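Local coordinates for protein possible metal-dependent hydrolase (Veillonella parvula, PDB 3RPC) that probably hydrolyses a substrate not yet identified, using a pair of zinc ions as many other enzymes of the metallo-beta-lactamase superfamily do, at residues 27-32 / 77-82; 9-14 / 52-57; 66-71 / 90-95; 189-194 / 225-230; 81-86 / 106-111. All coordinates share one frame; numbering follows the deposited sequence.

Contact 1: 27-32 / 77-82; sequences DPFLAP and HWDDTA. With ZN (zinc ion), chain F.
D79 meets the backbone of L30 and A31 in the tightly packed part of this contact. Its OD1 accepts from L30 N at 2.9 Å in a nearly straight bond (171°) and from A82 N at 3.0 Å. These two donors come from opposite faces of the carboxylate, so one oxygen both fastens the loop and caps the helix starting at D80. OD2 of D79 takes a weak bond from A31 N. F29 turns its CD1 edge to the carboxylate carbon, the two planes 79° apart. Beside this, P28 CG abuts the edge of the W78 indole 3.7 Å from CE3, and A82 CB lies 3.3 Å from P28 O. The outer side is looser: exposed P32 comes no nearer than 4.0 Å, CD to T81 OG1. At the far, buried end H77 ND1 donates in its ring plane to D27 OD2 at 2.7 Å, meeting that oxygen from above the carboxylate plane. T71 OG1 also bonds to OD2. Held this way, the imidazole presents NE2 to zinc at 2.2 Å, beside D76, D168 and H226. H77 closes the HxHxDH sequence (H72, H74, D76, H77) characteristic of the metallo-beta-lactamase superfamily.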
# COMPACT_ATOMS: atom_id res chain seq x y z
N ASP A 27 -0.50 -13.13 15.30
CA ASP A 27 -0.16 -11.95 16.09
C ASP A 27 -0.15 -12.21 17.60
O ASP A 27 -0.89 -11.58 18.36
CB ASP A 27 -1.12 -10.80 15.74
CG ASP A 27 -0.85 -10.22 14.35
OD1 ASP A 27 -0.01 -10.77 13.63
OD2 ASP A 27 -1.50 -9.22 13.98
N PRO A 28 0.74 -13.10 18.05
CA PRO A 28 0.76 -13.50 19.46
C PRO A 28 1.35 -12.44 20.40
O PRO A 28 2.55 -12.14 20.34
CB PRO A 28 1.65 -14.75 19.45
CG PRO A 28 2.61 -14.47 18.34
CD PRO A 28 1.75 -13.84 17.27
N PHE A 29 0.48 -11.90 21.25
CA PHE A 29 0.84 -10.98 22.31
C PHE A 29 0.39 -11.71 23.56
O PHE A 29 -0.80 -11.77 23.85
CB PHE A 29 0.04 -9.68 22.08
CG PHE A 29 -0.03 -8.74 23.27
CD1 PHE A 29 1.08 -8.50 24.08
CD2 PHE A 29 -1.21 -8.05 23.54
CE1 PHE A 29 0.99 -7.61 25.15
CE2 PHE A 29 -1.29 -7.15 24.59
CZ PHE A 29 -0.19 -6.93 25.40
N LEU A 30 1.34 -12.33 24.25
CA LEU A 30 1.00 -13.37 25.22
C LEU A 30 1.26 -13.01 26.69
O LEU A 30 1.10 -13.87 27.57
CB LEU A 30 1.71 -14.69 24.85
CG LEU A 30 1.46 -15.18 23.41
CD1 LEU A 30 2.15 -16.53 23.15
CD2 LEU A 30 -0.04 -15.27 23.13
N ALA A 31 1.63 -11.77 26.97
CA ALA A 31 2.00 -11.36 28.32
C ALA A 31 0.89 -11.58 29.34
O ALA A 31 -0.29 -11.43 29.03
CB ALA A 31 2.44 -9.89 28.33
N PRO A 32 1.27 -11.90 30.59
CA PRO A 32 0.24 -11.94 31.64
C PRO A 32 -0.42 -10.58 31.86
O PRO A 32 0.14 -9.55 31.48
CB PRO A 32 1.03 -12.34 32.90
CG PRO A 32 2.27 -13.03 32.36
CD PRO A 32 2.59 -12.33 31.07
N HIS A 77 1.01 -7.24 19.17
CA HIS A 77 0.95 -8.29 18.15
C HIS A 77 2.15 -9.25 18.20
O HIS A 77 2.15 -10.26 17.51
CB HIS A 77 0.85 -7.66 16.76
CG HIS A 77 -0.38 -6.83 16.60
ND1 HIS A 77 -1.48 -7.26 15.89
CD2 HIS A 77 -0.71 -5.63 17.12
CE1 HIS A 77 -2.43 -6.34 15.96
NE2 HIS A 77 -1.98 -5.34 16.70
N TRP A 78 3.15 -8.92 19.01
CA TRP A 78 4.39 -9.69 19.06
C TRP A 78 5.16 -9.23 20.28
O TRP A 78 5.67 -8.10 20.32
CB TRP A 78 5.23 -9.45 17.79
CG TRP A 78 6.51 -10.26 17.74
CD1 TRP A 78 7.78 -9.78 17.83
CD2 TRP A 78 6.61 -11.67 17.58
NE1 TRP A 78 8.68 -10.82 17.73
CE2 TRP A 78 7.99 -11.99 17.58
CE3 TRP A 78 5.68 -12.70 17.44
CZ2 TRP A 78 8.45 -13.31 17.45
CZ3 TRP A 78 6.13 -14.00 17.31
CH2 TRP A 78 7.51 -14.29 17.31
N ASP A 79 5.22 -10.06 21.31
CA ASP A 79 5.82 -9.60 22.56
C ASP A 79 6.88 -10.57 23.10
O ASP A 79 7.06 -11.67 22.55
CB ASP A 79 4.76 -9.28 23.63
CG ASP A 79 4.10 -10.52 24.22
OD1 ASP A 79 4.05 -11.58 23.55
OD2 ASP A 79 3.60 -10.40 25.36
N ASP A 80 7.58 -10.14 24.14
CA ASP A 80 8.62 -10.96 24.75
C ASP A 80 8.11 -12.33 25.18
O ASP A 80 8.79 -13.33 24.99
CB ASP A 80 9.25 -10.24 25.94
CG ASP A 80 10.27 -9.19 25.52
OD1 ASP A 80 10.70 -9.22 24.35
OD2 ASP A 80 10.64 -8.35 26.36
N THR A 81 6.90 -12.37 25.72
CA THR A 81 6.34 -13.65 26.14
C THR A 81 6.22 -14.59 24.96
O THR A 81 6.58 -15.76 25.04
CB THR A 81 4.99 -13.48 26.83
OG1 THR A 81 5.13 -12.61 27.96
CG2 THR A 81 4.45 -14.83 27.28
N ALA A 82 5.73 -14.07 23.83
CA ALA A 82 5.65 -14.87 22.62
C ALA A 82 7.03 -15.32 22.17
O ALA A 82 7.23 -16.49 21.85
CB ALA A 82 4.96 -14.08 21.51
ZN ZN F . -2.82 -3.37 17.25
O HOH W 1 -0.81 -2.26 17.44
O HOH W 2 -3.65 -1.00 17.71

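Contact 2: 9-14 / 52-57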
# COMPACT_ATOMS: atom_id res chain seq x y z
N HIS A 9 -10.58 -17.42 18.83
CA HIS A 9 -10.05 -16.16 19.30
C HIS A 9 -9.31 -16.35 20.61
O HIS A 9 -9.76 -17.11 21.46
CB HIS A 9 -11.13 -15.10 19.49
CG HIS A 9 -10.54 -13.75 19.68
ND1 HIS A 9 -9.62 -13.24 18.80
CD2 HIS A 9 -10.66 -12.85 20.68
CE1 HIS A 9 -9.22 -12.06 19.23
NE2 HIS A 9 -9.83 -11.80 20.37
N ILE A 10 -8.16 -15.69 20.76
CA ILE A 10 -7.39 -15.80 22.01
C ILE A 10 -7.52 -14.52 22.85
O ILE A 10 -8.15 -14.53 23.90
CB ILE A 10 -5.91 -16.18 21.76
CG1 ILE A 10 -5.82 -17.51 21.01
CG2 ILE A 10 -5.15 -16.28 23.09
CD1 ILE A 10 -6.46 -18.69 21.72
N ARG A 11 -6.96 -13.42 22.36
CA ARG A 11 -7.00 -12.17 23.12
C ARG A 11 -6.46 -11.05 22.25
O ARG A 11 -5.43 -11.21 21.64
CB ARG A 11 -6.17 -12.29 24.41
CG ARG A 11 -6.33 -11.08 25.35
CD ARG A 11 -5.40 -11.17 26.57
NE ARG A 11 -4.00 -11.21 26.17
CZ ARG A 11 -2.98 -11.40 27.02
NH1 ARG A 11 -3.21 -11.55 28.32
NH2 ARG A 11 -1.74 -11.43 26.56
N ASN A 12 -7.16 -9.91 22.24
CA ASN A 12 -6.81 -8.78 21.37
C ASN A 12 -6.85 -9.19 19.89
O ASN A 12 -7.91 -9.54 19.38
CB ASN A 12 -5.46 -8.15 21.75
CG ASN A 12 -5.30 -6.73 21.22
OD1 ASN A 12 -6.24 -5.92 21.29
ND2 ASN A 12 -4.13 -6.42 20.69
N ALA A 13 -5.70 -9.18 19.21
CA ALA A 13 -5.63 -9.64 17.82
C ALA A 13 -5.04 -11.05 17.71
O ALA A 13 -4.83 -11.55 16.61
CB ALA A 13 -4.82 -8.67 16.96
N THR A 14 -4.78 -11.68 18.85
CA THR A 14 -4.18 -13.01 18.85
C THR A 14 -5.27 -14.05 18.67
O THR A 14 -6.27 -14.03 19.38
CB THR A 14 -3.43 -13.29 20.18
OG1 THR A 14 -2.46 -12.27 20.41
CG2 THR A 14 -2.74 -14.66 20.15
N VAL A 52 -6.66 -8.26 30.67
CA VAL A 52 -7.14 -9.57 31.08
C VAL A 52 -6.05 -10.59 30.80
O VAL A 52 -5.22 -10.37 29.93
CB VAL A 52 -8.43 -9.99 30.33
CG1 VAL A 52 -9.56 -9.03 30.65
CG2 VAL A 52 -8.18 -10.04 28.83
N ASP A 53 -6.05 -11.68 31.57
CA ASP A 53 -5.14 -12.79 31.34
C ASP A 53 -5.60 -13.58 30.12
O ASP A 53 -6.72 -13.41 29.64
CB ASP A 53 -5.10 -13.71 32.57
CG ASP A 53 -4.17 -13.19 33.64
OD1 ASP A 53 -2.96 -13.00 33.34
OD2 ASP A 53 -4.64 -12.96 34.78
N LEU A 54 -4.72 -14.43 29.60
CA LEU A 54 -5.10 -15.32 28.51
C LEU A 54 -6.23 -16.24 28.96
O LEU A 54 -6.34 -16.57 30.15
CB LEU A 54 -3.90 -16.16 28.07
CG LEU A 54 -2.71 -15.44 27.43
CD1 LEU A 54 -1.52 -16.39 27.29
CD2 LEU A 54 -3.09 -14.84 26.06
N PRO A 55 -7.08 -16.67 28.02
CA PRO A 55 -8.23 -17.52 28.35
C PRO A 55 -7.88 -19.01 28.42
O PRO A 55 -8.76 -19.82 28.73
CB PRO A 55 -9.17 -17.28 27.17
CG PRO A 55 -8.23 -17.04 26.02
CD PRO A 55 -7.11 -16.21 26.61
N LEU A 56 -6.64 -19.36 28.13
CA LEU A 56 -6.22 -20.76 28.20
C LEU A 56 -4.76 -20.85 28.62
O LEU A 56 -4.03 -19.86 28.56
CB LEU A 56 -6.45 -21.46 26.86
CG LEU A 56 -5.55 -21.13 25.67
CD1 LEU A 56 -5.96 -21.97 24.47
CD2 LEU A 56 -5.57 -19.64 25.32
N SER A 57 -4.35 -22.03 29.06
CA SER A 57 -2.96 -22.26 29.45
C SER A 57 -2.04 -22.17 28.24
O SER A 57 -2.46 -22.40 27.10
CB SER A 57 -2.81 -23.64 30.10
OG SER A 57 -2.95 -24.65 29.12
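The guanidinium of R11 has L54 CD2 over the centre of one face, 3.5 Å above the plane; the ring of F29 lies on the side away from L54, displaced past NH2, in a cation-pi contact. V52 O lies at its edge, accepting from NH1 at 2.8 Å on a lone pair in the carbonyl plane. The oxygen is tilted 26° from the guanidinium plane, and the bond is bent (137° at the hydrogen). NH2 of R11 serves F29 O and A31 O, so carbonyls from two parts of the same long loop, between strand 22-26 and helix 58-62, grip one cation. The arginine chain runs out extended and turns only at chi3 (61°), passing CD along V52 CG2 at 3.8 Å. Next to it, I10 supplies the apolar part. Its CG2 lies 3.9 Å from L54 CD2, while CD1 meets L56 CD2 at 3.8 Å, the two side chains crossing at about a right angle. P55 CG sits against I10 O at 3.3 Å. L61 of helix 58-62 touches I10, L54 and L56. The backbone beneath is folded on itself: T14 O takes both I10 N and R11 N, a classic beta bulge, next to the type II' turn R11-T14 that joins strands 6-11 and 14-19 into a beta hairpin.

Contact 3: 66-71 / 90-95; sequences TAVVVT and LPIFVQ
V68 is bonded through both its backbone N and O to the neighbouring strand: V68 N donates to P91 O at 2.8 Å, and V68 O accepts from F93 N at 2.8 Å. V70 N then reaches F93 O at 2.9 Å, so the bonds alternate along a parallel ladder whose two short strands run only 20° apart. Past the last rung the chains part, and a water bridges the gap, donating to V70 O and accepting from Q95 N. There the amide of Q95 passes T71 O, CD at 3.3 Å, but its NE2 bonds to D99 and D149 O, while T71 OG1 turns to D27. On the sheet face that carries V68 and I92, the isoleucine folds its CD1 back beside the valine, 3.6 Å from V68 CB; a first torsion of -42° places CG1 beside its own backbone N. Its other branch, CG2, touches V70 CG2 at 3.7 Å. W78 and I103 also touch V70. On the face bearing V69 and F93, A67 CB sits in the plane of the F93 ring at its edge, 3.9 Å from CE2, and F120 meets that ring edge-to-face. Strand 67-69, helix 80-85 and strand 92-94 follow one another as a beta-alpha-beta crossover, whose first strand leads into the zinc ligands H72, H74, D76 and H77, as in metallo-beta-lactamase folds.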
# COMPACT_ATOMS: atom_id res chain seq x y z
N THR A 66 1.09 -24.88 13.84
CA THR A 66 1.89 -25.30 12.69
C THR A 66 2.80 -24.18 12.20
O THR A 66 3.88 -24.42 11.66
CB THR A 66 1.00 -25.65 11.47
OG1 THR A 66 -0.17 -26.36 11.90
CG2 THR A 66 1.77 -26.48 10.46
N ALA A 67 2.33 -22.95 12.36
CA ALA A 67 3.07 -21.79 11.87
C ALA A 67 2.55 -20.55 12.57
O ALA A 67 1.49 -20.59 13.18
CB ALA A 67 2.93 -21.65 10.36
N VAL A 68 3.33 -19.48 12.50
CA VAL A 68 2.93 -18.22 13.11
C VAL A 68 2.86 -17.16 12.01
O VAL A 68 3.66 -17.15 11.09
CB VAL A 68 3.95 -17.79 14.18
CG1 VAL A 68 3.47 -16.56 14.92
CG2 VAL A 68 4.19 -18.92 15.18
N VAL A 69 1.86 -16.29 12.11
CA VAL A 69 1.73 -15.15 11.20
C VAL A 69 1.82 -13.90 12.05
O VAL A 69 1.06 -13.73 12.99
CB VAL A 69 0.38 -15.16 10.46
CG1 VAL A 69 0.18 -13.86 9.66
CG2 VAL A 69 0.29 -16.37 9.54
N VAL A 70 2.78 -13.03 11.72
CA VAL A 70 3.01 -11.81 12.47
C VAL A 70 2.81 -10.64 11.50
O VAL A 70 3.66 -10.39 10.64
CB VAL A 70 4.43 -11.79 13.06
CG1 VAL A 70 4.66 -10.56 13.91
CG2 VAL A 70 4.66 -13.06 13.90
N THR A 71 1.69 -9.94 11.63
CA THR A 71 1.36 -8.89 10.67
C THR A 71 2.25 -7.66 10.80
O THR A 71 2.45 -6.92 9.83
CB THR A 71 -0.12 -8.45 10.75
OG1 THR A 71 -0.39 -7.86 12.03
CG2 THR A 71 -1.04 -9.64 10.50
N LEU A 90 9.38 -23.14 14.43
CA LEU A 90 8.13 -22.95 13.69
C LEU A 90 8.29 -21.89 12.62
O LEU A 90 8.92 -20.86 12.85
CB LEU A 90 7.00 -22.53 14.63
CG LEU A 90 6.43 -23.62 15.53
CD1 LEU A 90 5.41 -23.02 16.49
CD2 LEU A 90 5.80 -24.72 14.68
N PRO A 91 7.72 -22.14 11.43
CA PRO A 91 7.73 -21.10 10.40
C PRO A 91 7.00 -19.85 10.88
O PRO A 91 5.89 -19.95 11.41
CB PRO A 91 6.96 -21.74 9.24
CG PRO A 91 7.09 -23.21 9.48
CD PRO A 91 7.06 -23.37 10.97
N ILE A 92 7.62 -18.68 10.70
CA ILE A 92 7.03 -17.40 11.06
C ILE A 92 6.88 -16.58 9.79
O ILE A 92 7.87 -16.31 9.12
CB ILE A 92 7.94 -16.60 12.02
CG1 ILE A 92 8.54 -17.52 13.10
CG2 ILE A 92 7.18 -15.41 12.62
CD1 ILE A 92 7.51 -18.19 14.02
N PHE A 93 5.66 -16.17 9.47
CA PHE A 93 5.39 -15.39 8.28
C PHE A 93 5.34 -13.92 8.67
O PHE A 93 4.67 -13.57 9.63
CB PHE A 93 4.06 -15.82 7.65
CG PHE A 93 4.12 -17.19 7.03
CD1 PHE A 93 4.54 -17.34 5.72
CD2 PHE A 93 3.75 -18.31 7.75
CE1 PHE A 93 4.61 -18.60 5.14
CE2 PHE A 93 3.82 -19.58 7.18
CZ PHE A 93 4.25 -19.72 5.87
N VAL A 94 6.07 -13.09 7.94
CA VAL A 94 6.20 -11.68 8.28
C VAL A 94 6.01 -10.80 7.04
O VAL A 94 5.94 -11.30 5.92
CB VAL A 94 7.58 -11.39 8.92
CG1 VAL A 94 7.77 -12.23 10.18
CG2 VAL A 94 8.71 -11.63 7.92
N GLN A 95 5.91 -9.49 7.25
CA GLN A 95 5.54 -8.57 6.16
C GLN A 95 6.69 -8.00 5.33
O GLN A 95 6.48 -7.57 4.20
CB GLN A 95 4.71 -7.40 6.71
CG GLN A 95 5.53 -6.41 7.51
CD GLN A 95 4.73 -5.24 8.05
OE1 GLN A 95 3.75 -4.80 7.45
NE2 GLN A 95 5.16 -4.72 9.19
O HOH W 3 5.82 -8.82 9.99

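Contact 4: 189-194 / 225-230. With ZN (zinc ion), chain F.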
# COMPACT_ATOMS: atom_id res chain seq x y z
N MSE A 189 -11.61 -8.55 11.54
CA MSE A 189 -11.36 -7.11 11.60
C MSE A 189 -10.94 -6.66 12.99
O MSE A 189 -11.50 -7.12 13.99
CB MSE A 189 -12.64 -6.35 11.25
CG MSE A 189 -13.34 -6.77 9.98
SE MSE A 189 -15.02 -5.78 9.80
CE MSE A 189 -14.32 -3.95 9.75
N ASN A 190 -9.97 -5.75 13.05
CA ASN A 190 -9.53 -5.15 14.30
C ASN A 190 -10.33 -3.88 14.55
O ASN A 190 -10.08 -2.84 13.94
CB ASN A 190 -8.03 -4.85 14.22
CG ASN A 190 -7.20 -6.13 14.21
OD1 ASN A 190 -7.68 -7.19 14.60
ND2 ASN A 190 -5.95 -6.03 13.76
N THR A 191 -11.31 -3.98 15.44
CA THR A 191 -12.34 -2.94 15.55
C THR A 191 -12.35 -2.21 16.88
O THR A 191 -13.35 -1.56 17.23
CB THR A 191 -13.75 -3.51 15.28
OG1 THR A 191 -14.09 -4.48 16.28
CG2 THR A 191 -13.80 -4.17 13.92
N GLY A 192 -11.24 -2.28 17.61
CA GLY A 192 -11.14 -1.62 18.90
C GLY A 192 -10.98 -0.11 18.87
O GLY A 192 -10.97 0.53 19.91
N TYR A 193 -10.83 0.47 17.67
CA TYR A 193 -10.78 1.92 17.54
C TYR A 193 -9.76 2.55 18.50
O TYR A 193 -10.08 3.43 19.32
CB TYR A 193 -12.18 2.50 17.76
CG TYR A 193 -12.45 3.85 17.13
CD1 TYR A 193 -12.50 3.99 15.75
CD2 TYR A 193 -12.71 4.97 17.92
CE1 TYR A 193 -12.79 5.23 15.17
CE2 TYR A 193 -12.99 6.20 17.35
CZ TYR A 193 -13.03 6.32 15.99
OH TYR A 193 -13.31 7.56 15.43
N ALA A 194 -8.53 2.07 18.40
CA ALA A 194 -7.42 2.59 19.19
C ALA A 194 -7.20 4.06 18.87
O ALA A 194 -7.15 4.45 17.69
CB ALA A 194 -6.16 1.78 18.91
N VAL A 225 -12.51 -8.30 16.35
CA VAL A 225 -11.55 -8.57 17.42
C VAL A 225 -10.73 -7.32 17.77
O VAL A 225 -11.13 -6.21 17.41
CB VAL A 225 -10.62 -9.76 17.06
CG1 VAL A 225 -11.45 -11.03 16.84
CG2 VAL A 225 -9.78 -9.45 15.83
N HIS A 226 -9.61 -7.49 18.46
CA HIS A 226 -8.73 -6.39 18.87
C HIS A 226 -9.41 -5.48 19.91
O HIS A 226 -9.26 -4.26 19.89
CB HIS A 226 -8.25 -5.58 17.64
CG HIS A 226 -6.95 -4.86 17.85
ND1 HIS A 226 -6.79 -3.89 18.83
CD2 HIS A 226 -5.77 -4.93 17.20
CE1 HIS A 226 -5.55 -3.42 18.78
NE2 HIS A 226 -4.91 -4.04 17.80
N MSE A 227 -10.12 -6.10 20.85
CA MSE A 227 -10.85 -5.34 21.86
C MSE A 227 -10.60 -5.81 23.29
O MSE A 227 -10.13 -6.93 23.52
CB MSE A 227 -12.35 -5.39 21.56
CG MSE A 227 -12.70 -4.60 20.30
SE MSE A 227 -14.56 -4.73 19.74
CE MSE A 227 -14.48 -6.50 18.93
N ASP A 228 -10.94 -4.93 24.22
CA ASP A 228 -10.98 -5.24 25.65
C ASP A 228 -9.65 -5.79 26.18
O ASP A 228 -9.64 -6.60 27.11
CB ASP A 228 -12.10 -6.25 25.95
CG ASP A 228 -13.49 -5.76 25.53
OD1 ASP A 228 -13.65 -4.60 25.14
OD2 ASP A 228 -14.44 -6.57 25.61
N THR A 229 -8.54 -5.35 25.61
CA THR A 229 -7.22 -5.86 26.01
C THR A 229 -6.19 -4.75 26.23
O THR A 229 -5.62 -4.63 27.32
CB THR A 229 -6.67 -6.87 24.99
OG1 THR A 229 -7.66 -7.87 24.72
CG2 THR A 229 -5.40 -7.54 25.53
N VAL A 230 -5.91 -3.97 25.19
CA VAL A 230 -4.96 -2.88 25.33
C VAL A 230 -5.67 -1.63 25.86
O VAL A 230 -6.90 -1.57 25.87
CB VAL A 230 -4.16 -2.58 24.03
CG1 VAL A 230 -3.31 -3.78 23.62
CG2 VAL A 230 -5.08 -2.16 22.88
ZN ZN F . -2.82 -3.37 17.25
O HOH W 1 -0.81 -2.26 17.44
O HOH W 2 -3.65 -1.00 17.71
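One of the two zinc sites takes H226 from the end of a parallel strand pair, where N190 bridges to V225. V225 N donates to M189 O at 2.8 Å, and T191 N to V225 O at 3.0 Å; both bonds are nearly straight. Immediately beyond, H226 adopts a left-handed backbone conformation and directs its imidazole to the metal, NE2 lying 2.3 Å from zinc. D76, H77, D168 and two waters, one of them more distant, make up the rest of the shell. N190 flanks the ring obliquely: its CG lies 3.5 Å from H226 CD2, with amide and imidazole planes 57° apart. OD1 of N190 rests 3.3 Å from V225 CG2, while ND2 makes a weak hydrogen bond to the zinc ligand D168, making N190 a second-shell neighbour of the metal. On the other side of the chain, M227 (selenomethionine) curls at chi3 (-78°) so that its methyl CE comes 3.4 Å from T191 OG1. That hydroxyl, like G192 N, is buried without a hydrogen-bond partner in the model. G192 CA makes a CH...O contact to H226 O at 3.4 Å, where the two loops pass each other. Within the sheet strands 186-190 and 221-225 lie side by side. Helix 207-216 packs on M189 and T191, whereas Y7 and H9 of strand 6-11 cover V225 from the other sheet.

Contact 5: 81-86 / 106-111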
# COMPACT_ATOMS: atom_id res chain seq x y z
N THR A 81 6.90 -12.37 25.72
CA THR A 81 6.34 -13.65 26.14
C THR A 81 6.22 -14.59 24.96
O THR A 81 6.58 -15.76 25.04
CB THR A 81 4.99 -13.48 26.83
OG1 THR A 81 5.13 -12.61 27.96
CG2 THR A 81 4.45 -14.83 27.28
N ALA A 82 5.73 -14.07 23.83
CA ALA A 82 5.65 -14.87 22.62
C ALA A 82 7.03 -15.32 22.17
O ALA A 82 7.23 -16.49 21.85
CB ALA A 82 4.96 -14.08 21.51
N ILE A 83 7.98 -14.39 22.13
CA ILE A 83 9.34 -14.71 21.70
C ILE A 83 9.92 -15.87 22.50
O ILE A 83 10.58 -16.75 21.95
CB ILE A 83 10.25 -13.48 21.80
CG1 ILE A 83 9.88 -12.45 20.72
CG2 ILE A 83 11.72 -13.88 21.66
CD1 ILE A 83 10.23 -11.03 21.10
N ASN A 84 9.64 -15.87 23.80
CA ASN A 84 10.26 -16.85 24.70
C ASN A 84 9.48 -18.15 24.84
O ASN A 84 9.98 -19.11 25.44
CB ASN A 84 10.46 -16.22 26.08
CG ASN A 84 11.50 -15.11 26.08
OD1 ASN A 84 12.47 -15.15 25.33
ND2 ASN A 84 11.29 -14.11 26.93
N SER A 85 8.27 -18.19 24.28
CA SER A 85 7.38 -19.34 24.45
C SER A 85 7.23 -20.16 23.17
O SER A 85 7.09 -21.38 23.22
CB SER A 85 6.00 -18.88 24.92
OG SER A 85 6.06 -18.21 26.17
N ILE A 86 7.23 -19.49 22.03
CA ILE A 86 7.03 -20.17 20.75
C ILE A 86 8.28 -20.92 20.29
O ILE A 86 9.37 -20.35 20.26
CB ILE A 86 6.60 -19.15 19.67
CG1 ILE A 86 5.32 -18.43 20.10
CG2 ILE A 86 6.44 -19.84 18.31
CD1 ILE A 86 4.98 -17.21 19.25
N GLN A 106 15.86 -12.73 17.15
CA GLN A 106 15.23 -13.23 18.36
C GLN A 106 15.27 -14.76 18.45
O GLN A 106 14.70 -15.35 19.36
CB GLN A 106 13.80 -12.67 18.48
CG GLN A 106 13.79 -11.15 18.70
CD GLN A 106 12.43 -10.49 18.47
OE1 GLN A 106 11.53 -11.08 17.87
NE2 GLN A 106 12.29 -9.26 18.96
N GLY A 107 15.96 -15.38 17.50
CA GLY A 107 16.24 -16.81 17.59
C GLY A 107 15.43 -17.69 16.66
O GLY A 107 15.63 -18.90 16.62
N PHE A 108 14.51 -17.11 15.92
CA PHE A 108 13.67 -17.89 15.01
C PHE A 108 14.41 -18.21 13.71
O PHE A 108 14.94 -17.32 13.05
CB PHE A 108 12.32 -17.17 14.79
CG PHE A 108 11.50 -17.11 16.05
CD1 PHE A 108 10.62 -18.14 16.37
CD2 PHE A 108 11.64 -16.06 16.95
CE1 PHE A 108 9.90 -18.11 17.55
CE2 PHE A 108 10.92 -16.03 18.14
CZ PHE A 108 10.04 -17.06 18.43
N ILE A 109 14.46 -19.49 13.36
CA ILE A 109 15.35 -19.94 12.28
C ILE A 109 14.66 -20.11 10.94
O ILE A 109 15.32 -20.32 9.92
CB ILE A 109 16.01 -21.28 12.64
CG1 ILE A 109 14.95 -22.37 12.74
CG2 ILE A 109 16.80 -21.17 13.94
CD1 ILE A 109 15.53 -23.78 12.88
N ASP A 110 13.33 -20.00 10.93
CA ASP A 110 12.56 -20.16 9.70
C ASP A 110 11.55 -19.03 9.58
O ASP A 110 10.36 -19.21 9.84
CB ASP A 110 11.87 -21.53 9.69
CG ASP A 110 11.19 -21.83 8.37
OD1 ASP A 110 11.32 -21.01 7.43
OD2 ASP A 110 10.54 -22.89 8.28
N VAL A 111 12.04 -17.86 9.20
CA VAL A 111 11.20 -16.67 9.05
C VAL A 111 11.03 -16.36 7.56
O VAL A 111 12.02 -16.29 6.82
CB VAL A 111 11.82 -15.47 9.78
CG1 VAL A 111 10.89 -14.25 9.69
CG2 VAL A 111 12.09 -15.83 11.25
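A82 O, which lies near the plane of the F108 ring but at the limit of contact, accepts two backbone bonds, from I86 N at 3.0 Å and from S85 N at 3.1 Å. The preceding carbonyl, T81 O, takes the S85 hydroxyl at 2.7 Å, tying that side chain back onto the helix. Across the contact no hydrogen bond forms; the ring of F108 instead pushes its far end among carbonyls. CZ lies 3.6 Å from I83 O and CE1 3.6 Å from I86 O, both approached obliquely. The apolar branches close in as well, I86 CG2 standing 3.9 Å from F108 CE1 and crossing the phenylalanine at about a right angle. Helix 80-85 is the helix of the beta-alpha-beta unit between strands 67-69 and 92-94, and here it meets the loop that follows helix 97-105; I103 of that helix also touches F108. W78 contributes an edge-to-face contact to the same ring. Further out, I83 lays CD1 over the flat amide of Q106, about 3.5 Å from each of CD, OE1 and NE2. The glutamine reaches it with its chain extended beyond CG (chi2 165°), and its OE1 is bonded to W78 NE1. K88 NZ crosslinks the two segments indirectly by bonding to both I83 O and Q106 O.

Contacts 1, 3, 4 and 5 are buried, while contact 2 is only partly so. Contacts 1 and 4 carry the metal chemistry, contributing one histidine each, from loops that follow strands of different sheets, to the same zinc ion, which also carries two waters. Contact 3 is backbone ladder and valine packing, contact 5 has no direct polar bond, and contact 2 pairs one arginine with an apolar cluster. Contacts 1 and 5 share T81 and A82 on helix 80-85, with W78 passing between them; this helix links the two strands of contact 3. D27 of contact 1 bonds to T71 of contact 3 and T14 of contact 2. N12 O of contact 2 bonds to H226 N, tying the hairpin to contact 4.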